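Long-range contact in ComZ (Thermus thermophilus, PDB 6QVI), which is a competence-associated pilin that probably acts as a DNA receptor at the pilus tip during natural transformation: residues Leu75-Glu81 and Arg93-Leu98. Numbering follows the deposited sequence.
Sequences LVLAQNE and RYTATL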
loop_
_atom_site.group_PDB
_atom_site.type_symbol
_atom_site.label_atom_id
_atom_site.label_comp_id
_atom_site.label_asym_id
_atom_site.label_seq_id
_atom_site.Cartn_x
_atom_site.Cartn_y
_atom_site.Cartn_z
ATOM N N LEU A 75 -18.261 -22.339 -10.693
ATOM C CA LEU A 75 -19.172 -21.353 -10.190
ATOM C C LEU A 75 -20.138 -20.961 -11.264
ATOM O O LEU A 75 -19.754 -20.464 -12.268
ATOM C CB LEU A 75 -18.395 -20.141 -9.755
ATOM C CG LEU A 75 -19.227 -18.896 -9.600
ATOM C CD1 LEU A 75 -20.040 -19.049 -8.349
ATOM C CD2 LEU A 75 -18.339 -17.696 -9.478
ATOM N N VAL A 76 -21.416 -21.116 -11.010
ATOM C CA VAL A 76 -22.401 -20.824 -12.033
ATOM C C VAL A 76 -22.770 -19.359 -11.997
ATOM O O VAL A 76 -23.319 -18.876 -11.006
ATOM C CB VAL A 76 -23.645 -21.712 -11.878
ATOM C CG1 VAL A 76 -24.685 -21.282 -12.879
ATOM C CG2 VAL A 76 -23.238 -23.166 -12.119
ATOM N N LEU A 77 -22.524 -18.663 -13.107
ATOM C CA LEU A 77 -22.904 -17.256 -13.215
ATOM C C LEU A 77 -24.286 -17.031 -13.814
ATOM O O LEU A 77 -24.846 -15.952 -13.607
ATOM C CB LEU A 77 -21.921 -16.483 -14.076
ATOM C CG LEU A 77 -20.457 -16.660 -13.789
ATOM C CD1 LEU A 77 -19.695 -15.964 -14.910
ATOM C CD2 LEU A 77 -20.151 -16.108 -12.417
ATOM N N ALA A 78 -24.834 -17.986 -14.585
ATOM C CA ALA A 78 -26.172 -17.790 -15.163
ATOM C C ALA A 78 -26.733 -19.108 -15.672
ATOM O O ALA A 78 -26.075 -19.819 -16.438
ATOM C CB ALA A 78 -26.165 -16.774 -16.315
ATOM N N GLN A 79 -27.914 -19.455 -15.200
ATOM C CA GLN A 79 -28.551 -20.685 -15.585
ATOM C C GLN A 79 -29.810 -20.348 -16.310
ATOM O O GLN A 79 -30.632 -19.651 -15.794
ATOM C CB GLN A 79 -28.866 -21.500 -14.366
ATOM C CG GLN A 79 -29.344 -22.878 -14.683
ATOM C CD GLN A 79 -28.691 -23.913 -13.823
ATOM O OE1 GLN A 79 -29.350 -24.740 -13.226
ATOM N NE2 GLN A 79 -27.387 -23.880 -13.765
ATOM N N ASN A 80 -29.913 -20.788 -17.552
ATOM C CA ASN A 80 -31.057 -20.553 -18.415
ATOM C C ASN A 80 -31.443 -19.114 -18.645
ATOM O O ASN A 80 -32.574 -18.815 -18.884
ATOM C CB ASN A 80 -32.234 -21.386 -17.970
ATOM C CG ASN A 80 -31.930 -22.846 -18.029
ATOM O OD1 ASN A 80 -31.422 -23.321 -19.007
ATOM N ND2 ASN A 80 -32.208 -23.554 -16.980
ATOM N N GLU A 81 -30.483 -18.223 -18.655
ATOM C CA GLU A 81 -30.783 -16.840 -18.872
ATOM C C GLU A 81 -31.187 -16.708 -20.304
ATOM O O GLU A 81 -30.581 -17.292 -21.140
ATOM C CB GLU A 81 -29.535 -16.037 -18.600
ATOM C CG GLU A 81 -29.648 -14.549 -18.812
ATOM C CD GLU A 81 -28.788 -13.777 -17.846
ATOM O OE1 GLU A 81 -28.602 -14.235 -16.710
ATOM O OE2 GLU A 81 -28.302 -12.706 -18.215
ATOM N N ARG A 93 -31.724 -19.663 -24.833
ATOM C CA ARG A 93 -31.267 -19.633 -23.480
ATOM C C ARG A 93 -29.795 -19.962 -23.454
ATOM O O ARG A 93 -29.262 -20.472 -24.401
ATOM C CB ARG A 93 -32.003 -20.660 -22.636
ATOM C CG ARG A 93 -33.409 -20.993 -23.083
ATOM C CD ARG A 93 -34.471 -20.359 -22.194
ATOM N NE ARG A 93 -34.726 -21.099 -20.953
ATOM C CZ ARG A 93 -35.564 -20.693 -19.999
ATOM N NH1 ARG A 93 -36.227 -19.556 -20.144
ATOM N NH2 ARG A 93 -35.731 -21.412 -18.897
ATOM N N TYR A 94 -29.125 -19.650 -22.366
ATOM C CA TYR A 94 -27.732 -19.992 -22.258
ATOM C C TYR A 94 -27.342 -20.177 -20.861
ATOM O O TYR A 94 -28.003 -19.743 -19.979
ATOM C CB TYR A 94 -26.816 -18.994 -22.923
ATOM C CG TYR A 94 -26.789 -17.666 -22.297
ATOM C CD1 TYR A 94 -26.277 -17.480 -21.054
ATOM C CD2 TYR A 94 -27.259 -16.589 -22.962
ATOM C CE1 TYR A 94 -26.242 -16.243 -20.489
ATOM C CE2 TYR A 94 -27.236 -15.359 -22.400
ATOM C CZ TYR A 94 -26.722 -15.204 -21.166
ATOM O OH TYR A 94 -26.720 -13.971 -20.636
ATOM N N THR A 95 -26.262 -20.876 -20.662
ATOM C CA THR A 95 -25.809 -21.082 -19.338
ATOM C C THR A 95 -24.355 -20.778 -19.172
ATOM O O THR A 95 -23.547 -21.451 -19.732
ATOM C CB THR A 95 -26.086 -22.468 -18.872
ATOM O OG1 THR A 95 -27.468 -22.557 -18.586
ATOM C CG2 THR A 95 -25.339 -22.712 -17.640
ATOM N N ALA A 96 -24.019 -19.792 -18.356
ATOM C CA ALA A 96 -22.623 -19.388 -18.231
ATOM C C ALA A 96 -22.087 -19.950 -16.929
ATOM O O ALA A 96 -22.699 -19.759 -15.868
ATOM C CB ALA A 96 -22.464 -17.871 -18.270
ATOM N N THR A 97 -20.953 -20.636 -17.019
ATOM C CA THR A 97 -20.284 -21.238 -15.877
ATOM C C THR A 97 -18.838 -20.793 -15.893
ATOM O O THR A 97 -18.220 -20.708 -16.959
ATOM C CB THR A 97 -20.325 -22.775 -15.905
ATOM O OG1 THR A 97 -21.678 -23.224 -16.029
ATOM C CG2 THR A 97 -19.772 -23.325 -14.629
ATOM N N LEU A 98 -18.315 -20.495 -14.700
ATOM C CA LEU A 98 -16.945 -20.037 -14.517
ATOM C C LEU A 98 -16.173 -21.122 -13.791
ATOM O O LEU A 98 -16.609 -21.583 -12.733
ATOM C CB LEU A 98 -16.901 -18.733 -13.714
ATOM C CG LEU A 98 -15.461 -18.298 -13.407
ATOM C CD1 LEU A 98 -14.729 -18.085 -14.708
ATOM C CD2 LEU A 98 -15.400 -17.052 -12.525
#
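Two beta bulges interrupt the antiparallel edge of the pilin-like sheet, where Leu75-Glu81 pairs with Arg93-Leu98. Leu75 and Leu98 form a hydrogen-bonded pair, with Leu98 N 2.8 Å from Leu75 O. At the first bulge Leu77 and Ala78 share Ala96 as partner. Ala96 O accepts from Leu77 N and also from Ala78 N, the latter at 3.1 Å on a lone pair. Leu77 CD1 meets Leu98 CB at 4.1 Å. At the second bulge Asn80 and Glu81 share Tyr94, and Tyr94 N donates to Glu81 O. At this second bulge a side chain joins in: Asn80 N gives a nearly straight bond (176°) to Thr95 OG1 at 3.2 Å. Asn80 O sits over the centre of the Arg93 guanidinium face.

The Glu81 and Tyr94 side chains extend alongside each other. Tyr94 CG lies between its own backbone N and carbonyl carbon (chi1 66°), which brings one ring face under Glu81 O, toward the rim. Glu81 CB makes an off-centre CH-pi contact, 4.2 Å from the centroid of the Tyr94 ring. Ala78 CB approaches the ring obliquely, 4.2 Å from Tyr94 CE1. The Glu81 carboxylate continues to a salt bridge with Lys27 of helix 12-40. With an alanine here instead of Tyr94, the ring would be gone, which is likely to open a gap beside Ala78 and leave Glu81 CB without its CH-pi partner. Tyr28 of the same helix packs on Leu77, Ala78 and Ala96. This is a bulged hairpin, one bulge classic and one G1, at the border of an antiparallel sheet packed on a long N-terminal helix, as in type IV pilins and pseudopilins.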